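Racemase (PDB 3NZG) belongs by family to the enolase superfamily and holds a magnesium ion in its barrel-like C-terminal domain. Local coordinates at residues Glu64-Thr69 against Met90-Gln95; Val210-Arg215 against Leu232-Ala237; Arg259-Glu264 against Val281-Ser286. One frame throughout, in Å; residues are numbered along the deposited sequence.

Interaction 1 of 3, residues Glu64-Thr69 against Met90-Gln95; sequences EHKWLT and MYDATQ
Thr69 grips the carbonyl oxygen of Ala93 twice. Its backbone N donates over 3.0 Å to Ala93 O, a bent bond with 130° at the hydrogen, and the side-chain OG1 also donates to Ala93 O at 3.0 Å. Threonine suits the place because its first torsion (-52°) sets OG1 beside its backbone N, where both donors can converge on one acceptor. Ala93, with only a methyl, lets the chains close in: its CB packs 3.6 Å from Thr69 OG1. The Trp67 indole meets Gln95 edge-on; Gln95 NE2 lies 3.5 Å from Trp67 CD1, near the ring plane, while amide and ring planes stand 85° apart. Asp92 O, in the second shell, helps hold that amide through a 3.1 Å bond from Gln95 NE2, in the carbonyl plane on a lone pair. Further out, Thr94 OG1 bonds to Met90 O, and Trp67 N donates to His65 ND1. A type I turn runs from His65 to Leu68, closed by Leu68 N bonding to His65 O, with a classic beta bulge where Glu64 and His65 face Leu68. The arrangement joins this turn to helix 83-93 in the N-terminal domain, where Trp67 also packs on Ile182 of the second subunit.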
loop_
_atom_site.group_PDB
_atom_site.type_symbol
_atom_site.label_atom_id
_atom_site.label_comp_id
_atom_site.label_asym_id
_atom_site.label_seq_id
_atom_site.Cartn_x
_atom_site.Cartn_y
_atom_site.Cartn_z
ATOM N N GLU D 64 -41.770 -3.412 -17.412
ATOM C CA GLU D 64 -42.259 -2.166 -16.828
ATOM C C GLU D 64 -41.487 -0.913 -17.244
ATOM O O GLU D 64 -42.082 0.147 -17.450
ATOM C CB GLU D 64 -42.275 -2.276 -15.298
ATOM C CG GLU D 64 -43.357 -3.205 -14.758
ATOM C CD GLU D 64 -43.437 -3.191 -13.242
ATOM O OE1 GLU D 64 -43.367 -2.091 -12.657
ATOM O OE2 GLU D 64 -43.582 -4.272 -12.634
ATOM N N HIS D 65 -40.168 -1.028 -17.363
ATOM C CA HIS D 65 -39.341 0.110 -17.758
ATOM C C HIS D 65 -37.956 -0.342 -18.206
ATOM O O HIS D 65 -37.631 -1.522 -18.129
ATOM C CB HIS D 65 -39.233 1.125 -16.608
ATOM C CG HIS D 65 -38.636 0.573 -15.350
ATOM N ND1 HIS D 65 -37.311 0.204 -15.249
ATOM C CD2 HIS D 65 -39.186 0.329 -14.137
ATOM C CE1 HIS D 65 -37.073 -0.244 -14.029
ATOM N NE2 HIS D 65 -38.194 -0.178 -13.334
ATOM N N LYS D 66 -37.158 0.609 -18.679
ATOM C CA LYS D 66 -35.805 0.355 -19.181
ATOM C C LYS D 66 -35.029 -0.756 -18.469
ATOM O O LYS D 66 -34.460 -1.634 -19.118
ATOM C CB LYS D 66 -34.986 1.656 -19.127
ATOM C CG LYS D 66 -33.624 1.603 -19.831
ATOM C CD LYS D 66 -32.846 2.899 -19.610
ATOM C CE LYS D 66 -31.885 3.215 -20.760
ATOM N NZ LYS D 66 -30.757 2.254 -20.927
ATOM N N TRP D 67 -35.016 -0.721 -17.141
ATOM C CA TRP D 67 -34.267 -1.697 -16.348
ATOM C C TRP D 67 -35.068 -2.863 -15.775
ATOM O O TRP D 67 -34.510 -3.724 -15.088
ATOM C CB TRP D 67 -33.549 -0.961 -15.215
ATOM C CG TRP D 67 -32.637 0.112 -15.721
ATOM C CD1 TRP D 67 -31.487 -0.064 -16.432
ATOM C CD2 TRP D 67 -32.824 1.527 -15.603
ATOM N NE1 TRP D 67 -30.947 1.153 -16.771
ATOM C CE2 TRP D 67 -31.749 2.148 -16.276
ATOM C CE3 TRP D 67 -33.799 2.332 -15.002
ATOM C CZ2 TRP D 67 -31.617 3.540 -16.359
ATOM C CZ3 TRP D 67 -33.670 3.717 -15.086
ATOM C CH2 TRP D 67 -32.588 4.304 -15.761
ATOM N N LEU D 68 -36.369 -2.892 -16.049
ATOM C CA LEU D 68 -37.228 -3.958 -15.551
ATOM C C LEU D 68 -37.961 -4.583 -16.737
ATOM O O LEU D 68 -39.139 -4.322 -16.979
ATOM C CB LEU D 68 -38.218 -3.394 -14.529
ATOM C CG LEU D 68 -39.172 -4.367 -13.839
ATOM C CD1 LEU D 68 -38.444 -5.639 -13.449
ATOM C CD2 LEU D 68 -39.764 -3.689 -12.616
ATOM N N THR D 69 -37.234 -5.413 -17.474
ATOM C CA THR D 69 -37.766 -6.066 -18.656
ATOM C C THR D 69 -37.867 -7.566 -18.464
ATOM O O THR D 69 -37.227 -8.139 -17.582
ATOM C CB THR D 69 -36.858 -5.806 -19.871
ATOM O OG1 THR D 69 -36.630 -4.397 -19.999
ATOM C CG2 THR D 69 -37.492 -6.338 -21.146
HETATM N N MSE D 90 -29.690 -8.758 -22.578
HETATM C CA MSE D 90 -30.527 -9.280 -21.500
HETATM C C MSE D 90 -30.144 -8.685 -20.145
HETATM O O MSE D 90 -31.009 -8.290 -19.361
HETATM C CB MSE D 90 -30.420 -10.806 -21.417
HETATM C CG MSE D 90 -30.939 -11.558 -22.635
HETATM SE SE MSE D 90 -31.091 -13.468 -22.289
HETATM C CE MSE D 90 -29.242 -13.977 -22.582
ATOM N N TYR D 91 -28.845 -8.622 -19.872
ATOM C CA TYR D 91 -28.375 -8.091 -18.598
ATOM C C TYR D 91 -28.801 -6.636 -18.388
ATOM O O TYR D 91 -29.409 -6.300 -17.373
ATOM C CB TYR D 91 -26.849 -8.181 -18.510
ATOM C CG TYR D 91 -26.315 -7.835 -17.139
ATOM C CD1 TYR D 91 -26.156 -8.821 -16.156
ATOM C CD2 TYR D 91 -26.022 -6.514 -16.802
ATOM C CE1 TYR D 91 -25.719 -8.491 -14.865
ATOM C CE2 TYR D 91 -25.589 -6.177 -15.521
ATOM C CZ TYR D 91 -25.442 -7.166 -14.561
ATOM O OH TYR D 91 -25.043 -6.810 -13.299
ATOM N N ASP D 92 -28.476 -5.782 -19.349
ATOM C CA ASP D 92 -28.804 -4.361 -19.266
ATOM C C ASP D 92 -30.292 -4.089 -19.046
ATOM O O ASP D 92 -30.666 -3.222 -18.253
ATOM C CB ASP D 92 -28.340 -3.647 -20.539
ATOM C CG ASP D 92 -28.670 -2.157 -20.534
ATOM O OD1 ASP D 92 -28.092 -1.408 -19.716
ATOM O OD2 ASP D 92 -29.513 -1.733 -21.353
ATOM N N ALA D 93 -31.136 -4.847 -19.736
ATOM C CA ALA D 93 -32.580 -4.666 -19.653
ATOM C C ALA D 93 -33.223 -5.195 -18.378
ATOM O O ALA D 93 -34.387 -4.907 -18.107
ATOM C CB ALA D 93 -33.238 -5.317 -20.864
ATOM N N THR D 94 -32.464 -5.942 -17.586
ATOM C CA THR D 94 -32.995 -6.544 -16.368
ATOM C C THR D 94 -32.310 -6.120 -15.064
ATOM O O THR D 94 -32.567 -6.693 -14.005
ATOM C CB THR D 94 -32.930 -8.083 -16.487
ATOM O OG1 THR D 94 -31.599 -8.477 -16.851
ATOM C CG2 THR D 94 -33.886 -8.575 -17.566
ATOM N N GLN D 95 -31.466 -5.099 -15.139
ATOM C CA GLN D 95 -30.731 -4.623 -13.970
ATOM C C GLN D 95 -31.530 -4.388 -12.696
ATOM O O GLN D 95 -31.013 -4.608 -11.594
ATOM C CB GLN D 95 -29.985 -3.338 -14.317
ATOM C CG GLN D 95 -29.038 -3.471 -15.488
ATOM C CD GLN D 95 -28.237 -2.208 -15.711
ATOM O OE1 GLN D 95 -27.491 -1.772 -14.832
ATOM N NE2 GLN D 95 -28.384 -1.613 -16.886
#

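Interaction 2 of 3, residues Val210-Arg215 against Leu232-Ala237; sequences VDYLYR and LELYFA. With MG (magnesium ion), chain Q.
The Tyr212 ring packs against Ala237, whose methyl comes obliquely to Tyr212 CE2, 3.8 Å away; a small residue here leaves room for the ring. Val210 CG1 sits over one face, nearer the rim than the centre, 3.5 Å from the Tyr212 ring plane; Ala237 CA and a water lie at the edge. Phe236 instead turns an edge to the strand, with Val210 O near its plane at 3.8 Å from CE1, an approach that suits the slightly positive ring hydrogens. Its first torsion of 71° places the ring between its backbone N and carbonyl carbon, alongside Val210.

The backbone bond from Val210 N to Phe236 O (3.2 Å) sets the parallel bridge of Val210 with Ala237. Phe236 O also accepts from the water, which lies 2.8 Å from Tyr212 OH and so links the phenol to the buried carbonyl. Branched Val210 fills the space toward Leu234, CG2 to CD1 3.7 Å. Next in the strand, Asp211 points away from this packing: OD2 binds magnesium at 2.2 Å, while OD1 takes the N-H of Leu213 in an Asx turn and accepts from a metal-bound water at 2.6 Å, two bonds that steady the carboxylate.

Strand 207-211 runs between strands 175-179 and 237-238, with Leu195 of helix 188-202 covering Val210 and Tyr212 and with Phe236 packed against Lys177 and Met209.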
loop_
_atom_site.group_PDB
_atom_site.type_symbol
_atom_site.label_atom_id
_atom_site.label_comp_id
_atom_site.label_asym_id
_atom_site.label_seq_id
_atom_site.Cartn_x
_atom_site.Cartn_y
_atom_site.Cartn_z
ATOM N N VAL D 210 -12.249 -31.713 -0.672
ATOM C CA VAL D 210 -13.159 -31.821 0.455
ATOM C C VAL D 210 -14.138 -30.658 0.500
ATOM O O VAL D 210 -13.752 -29.493 0.359
ATOM C CB VAL D 210 -12.400 -31.885 1.805
ATOM C CG1 VAL D 210 -13.393 -32.068 2.947
ATOM C CG2 VAL D 210 -11.400 -33.027 1.792
ATOM N N ASP D 211 -15.411 -30.988 0.682
ATOM C CA ASP D 211 -16.472 -29.989 0.768
ATOM C C ASP D 211 -16.919 -29.978 2.229
ATOM O O ASP D 211 -17.429 -30.982 2.734
ATOM C CB ASP D 211 -17.642 -30.389 -0.137
ATOM C CG ASP D 211 -18.606 -29.249 -0.388
ATOM O OD1 ASP D 211 -18.882 -28.471 0.554
ATOM O OD2 ASP D 211 -19.096 -29.141 -1.534
ATOM N N TYR D 212 -16.728 -28.854 2.912
ATOM C CA TYR D 212 -17.098 -28.764 4.317
ATOM C C TYR D 212 -18.527 -28.280 4.551
ATOM O O TYR D 212 -18.967 -28.151 5.692
ATOM C CB TYR D 212 -16.089 -27.875 5.061
ATOM C CG TYR D 212 -14.683 -28.445 5.062
ATOM C CD1 TYR D 212 -14.232 -29.245 6.106
ATOM C CD2 TYR D 212 -13.814 -28.213 3.991
ATOM C CE1 TYR D 212 -12.950 -29.803 6.088
ATOM C CE2 TYR D 212 -12.531 -28.766 3.964
ATOM C CZ TYR D 212 -12.109 -29.563 5.016
ATOM O OH TYR D 212 -10.858 -30.127 4.992
ATOM N N LEU D 213 -19.249 -28.017 3.469
ATOM C CA LEU D 213 -20.637 -27.577 3.552
ATOM C C LEU D 213 -20.920 -26.432 4.529
ATOM O O LEU D 213 -21.867 -26.490 5.325
ATOM C CB LEU D 213 -21.540 -28.786 3.865
ATOM C CG LEU D 213 -21.578 -29.813 2.724
ATOM C CD1 LEU D 213 -22.399 -31.034 3.117
ATOM C CD2 LEU D 213 -22.161 -29.158 1.479
ATOM N N TYR D 214 -20.085 -25.398 4.466
ATOM C CA TYR D 214 -20.242 -24.198 5.284
ATOM C C TYR D 214 -20.523 -24.448 6.766
ATOM O O TYR D 214 -21.384 -23.795 7.350
ATOM C CB TYR D 214 -21.365 -23.341 4.686
ATOM C CG TYR D 214 -21.171 -23.042 3.208
ATOM C CD1 TYR D 214 -20.287 -22.053 2.788
ATOM C CD2 TYR D 214 -21.836 -23.785 2.231
ATOM C CE1 TYR D 214 -20.057 -21.812 1.432
ATOM C CE2 TYR D 214 -21.614 -23.551 0.868
ATOM C CZ TYR D 214 -20.718 -22.563 0.482
ATOM O OH TYR D 214 -20.464 -22.333 -0.851
ATOM N N ARG D 215 -19.796 -25.372 7.383
ATOM C CA ARG D 215 -20.025 -25.650 8.798
ATOM C C ARG D 215 -19.228 -24.745 9.744
ATOM O O ARG D 215 -19.442 -24.782 10.950
ATOM C CB ARG D 215 -19.713 -27.125 9.113
ATOM C CG ARG D 215 -18.249 -27.492 9.005
ATOM C CD ARG D 215 -18.006 -29.002 9.089
ATOM N NE ARG D 215 -18.198 -29.574 10.424
ATOM C CZ ARG D 215 -19.329 -30.129 10.858
ATOM N NH1 ARG D 215 -20.396 -30.192 10.070
ATOM N NH2 ARG D 215 -19.389 -30.644 12.080
ATOM N N LEU D 232 -2.120 -34.911 4.367
ATOM C CA LEU D 232 -3.088 -35.612 3.532
ATOM C C LEU D 232 -3.029 -35.140 2.083
ATOM O O LEU D 232 -3.604 -35.767 1.197
ATOM C CB LEU D 232 -4.505 -35.423 4.076
ATOM C CG LEU D 232 -4.755 -36.009 5.469
ATOM C CD1 LEU D 232 -6.231 -35.920 5.793
ATOM C CD2 LEU D 232 -4.293 -37.461 5.513
ATOM N N GLU D 233 -2.335 -34.031 1.847
ATOM C CA GLU D 233 -2.190 -33.480 0.500
ATOM C C GLU D 233 -3.520 -33.334 -0.243
ATOM O O GLU D 233 -3.605 -33.656 -1.435
ATOM C CB GLU D 233 -1.264 -34.370 -0.333
ATOM C CG GLU D 233 0.031 -34.768 0.357
ATOM C CD GLU D 233 0.840 -35.761 -0.469
ATOM O OE1 GLU D 233 1.299 -35.392 -1.573
ATOM O OE2 GLU D 233 1.009 -36.913 -0.016
ATOM N N LEU D 234 -4.555 -32.863 0.445
ATOM C CA LEU D 234 -5.862 -32.679 -0.187
ATOM C C LEU D 234 -5.766 -31.624 -1.294
ATOM O O LEU D 234 -4.997 -30.667 -1.175
ATOM C CB LEU D 234 -6.890 -32.256 0.863
ATOM C CG LEU D 234 -6.987 -33.171 2.094
ATOM C CD1 LEU D 234 -7.993 -32.595 3.075
ATOM C CD2 LEU D 234 -7.404 -34.579 1.668
ATOM N N TYR D 235 -6.544 -31.788 -2.364
ATOM C CA TYR D 235 -6.495 -30.844 -3.478
ATOM C C TYR D 235 -7.010 -29.458 -3.082
ATOM O O TYR D 235 -6.382 -28.452 -3.417
ATOM C CB TYR D 235 -7.282 -31.365 -4.688
ATOM C CG TYR D 235 -7.014 -30.561 -5.947
ATOM C CD1 TYR D 235 -6.048 -30.970 -6.864
ATOM C CD2 TYR D 235 -7.683 -29.359 -6.189
ATOM C CE1 TYR D 235 -5.748 -30.207 -7.988
ATOM C CE2 TYR D 235 -7.390 -28.579 -7.318
ATOM C CZ TYR D 235 -6.420 -29.010 -8.213
ATOM O OH TYR D 235 -6.108 -28.259 -9.327
ATOM N N PHE D 236 -8.149 -29.398 -2.391
ATOM C CA PHE D 236 -8.689 -28.116 -1.929
ATOM C C PHE D 236 -9.661 -28.223 -0.751
ATOM O O PHE D 236 -10.081 -29.320 -0.366
ATOM C CB PHE D 236 -9.343 -27.317 -3.086
ATOM C CG PHE D 236 -10.651 -27.887 -3.601
ATOM C CD1 PHE D 236 -11.693 -28.213 -2.737
ATOM C CD2 PHE D 236 -10.857 -28.040 -4.963
ATOM C CE1 PHE D 236 -12.911 -28.677 -3.218
ATOM C CE2 PHE D 236 -12.083 -28.506 -5.448
ATOM C CZ PHE D 236 -13.108 -28.823 -4.576
ATOM N N ALA D 237 -9.988 -27.067 -0.173
ATOM C CA ALA D 237 -10.923 -26.965 0.944
ATOM C C ALA D 237 -12.044 -26.057 0.460
ATOM O O ALA D 237 -11.844 -24.857 0.246
ATOM C CB ALA D 237 -10.235 -26.358 2.170
HETATM MG MG MG Q . -20.300 -27.505 -2.491
HETATM O O HOH W 1 -20.539 -26.823 -0.695
HETATM O O HOH W 2 -9.465 -29.697 2.591
#

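Interaction 3 of 3, residues Arg259-Glu264 against Val281-Ser286; sequences RICGAE and VHLLQS. With MG (magnesium ion), chain Q.
His282 lays one ring face over the backbone of Arg259, whose CA sits 3.8 Å from the ring centroid and 21° off the normal, a CH-pi contact. The flat imidazole can lay its pi face on the CA-H of Arg259. The two side chains cross at about a right angle, with guanidinium and imidazole planes 79° apart, and the guanidinium reaches beyond the contact, to Tyr235 O and to Asp218 of the third subunit.

Toward the other end, Gln285 lies across Cys261 and Glu264. Its chain, extended beyond CG, carries OE1 to 3.6 Å from Cys261 CB and 3.8 Å from Glu264 CB, while NE2 bonds to Glu238. Cys261 SG in turn packs on Leu283 CD2, both on the same face of the sheet. Leu284, on the other face, meets Ala263 CB through CD2 at 4.0 Å. Gly262 has no side chain, which suits its place: Val281 CG1 lies where a side chain would be crowded.

Between these side chains the parallel strands are stitched by His282 N to Ile260 O (2.9 Å), Gly262 N to Leu283 O (3.0 Å) and Gln285 N to Gly262 O (2.9 Å).

Glu264 turns out of the packing, its CG anti to the backbone N (chi1 158°), and OE2 binds magnesium at 2.1 Å. OE1 accepts from a metal-bound water and bonds with Tyr214 OH, so both carboxylate oxygens are engaged. With Asp211 and Glu238 on the same metal, magnesium probably offsets much of the negative charge gathered here, and Gln285 probably helps position Glu238 through NE2.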
loop_
_atom_site.group_PDB
_atom_site.type_symbol
_atom_site.label_atom_id
_atom_site.label_comp_id
_atom_site.label_asym_id
_atom_site.label_seq_id
_atom_site.Cartn_x
_atom_site.Cartn_y
_atom_site.Cartn_z
ATOM N N ARG D 259 -5.488 -25.182 -0.714
ATOM C CA ARG D 259 -6.100 -24.369 -1.749
ATOM C C ARG D 259 -7.435 -24.004 -1.108
ATOM O O ARG D 259 -8.108 -24.873 -0.531
ATOM C CB ARG D 259 -6.384 -25.168 -3.026
ATOM C CG ARG D 259 -5.195 -25.399 -3.948
ATOM C CD ARG D 259 -5.707 -25.787 -5.330
ATOM N NE ARG D 259 -4.630 -26.160 -6.245
ATOM C CZ ARG D 259 -4.041 -27.350 -6.260
ATOM N NH1 ARG D 259 -4.426 -28.290 -5.408
ATOM N NH2 ARG D 259 -3.071 -27.597 -7.127
ATOM N N ILE D 260 -7.821 -22.739 -1.183
ATOM C CA ILE D 260 -9.100 -22.326 -0.605
ATOM C C ILE D 260 -10.012 -21.954 -1.763
ATOM O O ILE D 260 -9.625 -21.171 -2.634
ATOM C CB ILE D 260 -8.938 -21.100 0.334
ATOM C CG1 ILE D 260 -7.890 -21.397 1.411
ATOM C CG2 ILE D 260 -10.279 -20.753 0.998
ATOM C CD1 ILE D 260 -8.217 -22.592 2.290
ATOM N N CYS D 261 -11.208 -22.534 -1.784
ATOM C CA CYS D 261 -12.179 -22.262 -2.839
ATOM C C CYS D 261 -13.193 -21.212 -2.410
ATOM O O CYS D 261 -13.361 -20.938 -1.228
ATOM C CB CYS D 261 -12.964 -23.526 -3.196
ATOM S SG CYS D 261 -11.982 -24.994 -3.503
ATOM N N GLY D 262 -13.877 -20.646 -3.393
ATOM C CA GLY D 262 -14.918 -19.680 -3.111
ATOM C C GLY D 262 -15.837 -19.510 -4.304
ATOM O O GLY D 262 -15.597 -20.089 -5.376
ATOM N N ALA D 263 -16.902 -18.738 -4.107
ATOM C CA ALA D 263 -17.849 -18.404 -5.167
ATOM C C ALA D 263 -18.808 -19.475 -5.691
ATOM O O ALA D 263 -19.502 -19.248 -6.687
ATOM C CB ALA D 263 -17.091 -17.778 -6.332
ATOM N N GLU D 264 -18.870 -20.622 -5.024
ATOM C CA GLU D 264 -19.776 -21.692 -5.443
ATOM C C GLU D 264 -21.219 -21.197 -5.649
ATOM O O GLU D 264 -21.882 -21.604 -6.599
ATOM C CB GLU D 264 -19.761 -22.822 -4.404
ATOM C CG GLU D 264 -20.991 -23.718 -4.433
ATOM C CD GLU D 264 -20.951 -24.815 -3.383
ATOM O OE1 GLU D 264 -20.714 -24.506 -2.196
ATOM O OE2 GLU D 264 -21.169 -25.989 -3.746
ATOM N N VAL D 281 -8.854 -16.208 -2.879
ATOM C CA VAL D 281 -8.990 -17.658 -3.075
ATOM C C VAL D 281 -8.175 -18.230 -4.233
ATOM O O VAL D 281 -7.860 -17.525 -5.184
ATOM C CB VAL D 281 -10.483 -18.068 -3.235
ATOM C CG1 VAL D 281 -11.240 -17.721 -1.972
ATOM C CG2 VAL D 281 -11.106 -17.369 -4.432
ATOM N N HIS D 282 -7.824 -19.513 -4.137
ATOM C CA HIS D 282 -7.034 -20.174 -5.183
ATOM C C HIS D 282 -7.911 -20.702 -6.302
ATOM O O HIS D 282 -7.420 -21.002 -7.390
ATOM C CB HIS D 282 -6.279 -21.408 -4.650
ATOM C CG HIS D 282 -5.377 -21.139 -3.491
ATOM N ND1 HIS D 282 -5.851 -20.895 -2.222
ATOM C CD2 HIS D 282 -4.026 -21.119 -3.401
ATOM C CE1 HIS D 282 -4.829 -20.737 -1.398
ATOM N NE2 HIS D 282 -3.710 -20.868 -2.089
ATOM N N LEU D 283 -9.205 -20.819 -6.041
ATOM C CA LEU D 283 -10.093 -21.421 -7.020
ATOM C C LEU D 283 -11.541 -20.945 -6.917
ATOM O O LEU D 283 -12.105 -20.893 -5.826
ATOM C CB LEU D 283 -10.008 -22.940 -6.819
ATOM C CG LEU D 283 -10.701 -23.916 -7.766
ATOM C CD1 LEU D 283 -9.899 -25.200 -7.762
ATOM C CD2 LEU D 283 -12.144 -24.157 -7.351
ATOM N N LEU D 284 -12.133 -20.614 -8.060
ATOM C CA LEU D 284 -13.518 -20.146 -8.126
ATOM C C LEU D 284 -14.439 -21.287 -8.553
ATOM O O LEU D 284 -14.085 -22.096 -9.417
ATOM C CB LEU D 284 -13.634 -19.006 -9.128
ATOM C CG LEU D 284 -12.819 -17.750 -8.815
ATOM C CD1 LEU D 284 -12.857 -16.810 -10.000
ATOM C CD2 LEU D 284 -13.368 -17.090 -7.564
ATOM N N GLN D 285 -15.627 -21.338 -7.963
ATOM C CA GLN D 285 -16.574 -22.402 -8.274
ATOM C C GLN D 285 -17.912 -21.925 -8.848
ATOM O O GLN D 285 -18.923 -22.616 -8.734
ATOM C CB GLN D 285 -16.802 -23.250 -7.023
ATOM C CG GLN D 285 -15.503 -23.851 -6.482
ATOM C CD GLN D 285 -15.707 -24.769 -5.292
ATOM O OE1 GLN D 285 -16.252 -24.365 -4.263
ATOM N NE2 GLN D 285 -15.264 -26.018 -5.427
ATOM N N SER D 286 -17.901 -20.743 -9.461
ATOM C CA SER D 286 -19.090 -20.167 -10.091
ATOM C C SER D 286 -19.779 -21.270 -10.920
ATOM O O SER D 286 -19.123 -21.964 -11.687
ATOM C CB SER D 286 -18.676 -19.005 -11.003
ATOM O OG SER D 286 -17.914 -18.034 -10.283
HETATM MG MG MG Q . -20.300 -27.505 -2.491
HETATM O O HOH W 1 -20.539 -26.823 -0.695
#

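Along the chain the three contacts come in series, interaction 1 in the N-terminal domain and interactions 2 and 3 in the barrel-like C-terminal domain. Interaction 1 stands about 39 Å from interaction 2 and about 30 Å from interaction 3, centre to centre, and touches neither within the chain. Across the subunit interface interactions 1 and 2 do meet, Tyr214 edge-to-face with Trp67 of the second subunit. Interactions 2 and 3 have centres about 11 Å apart and meet directly, Phe236 packing on Cys261. Each joins successive parallel strands of the barrel, 207-211 with 237-238 and 261-262 with 283-284. Together they bring metal ligands from separate strand ends to one magnesium ion.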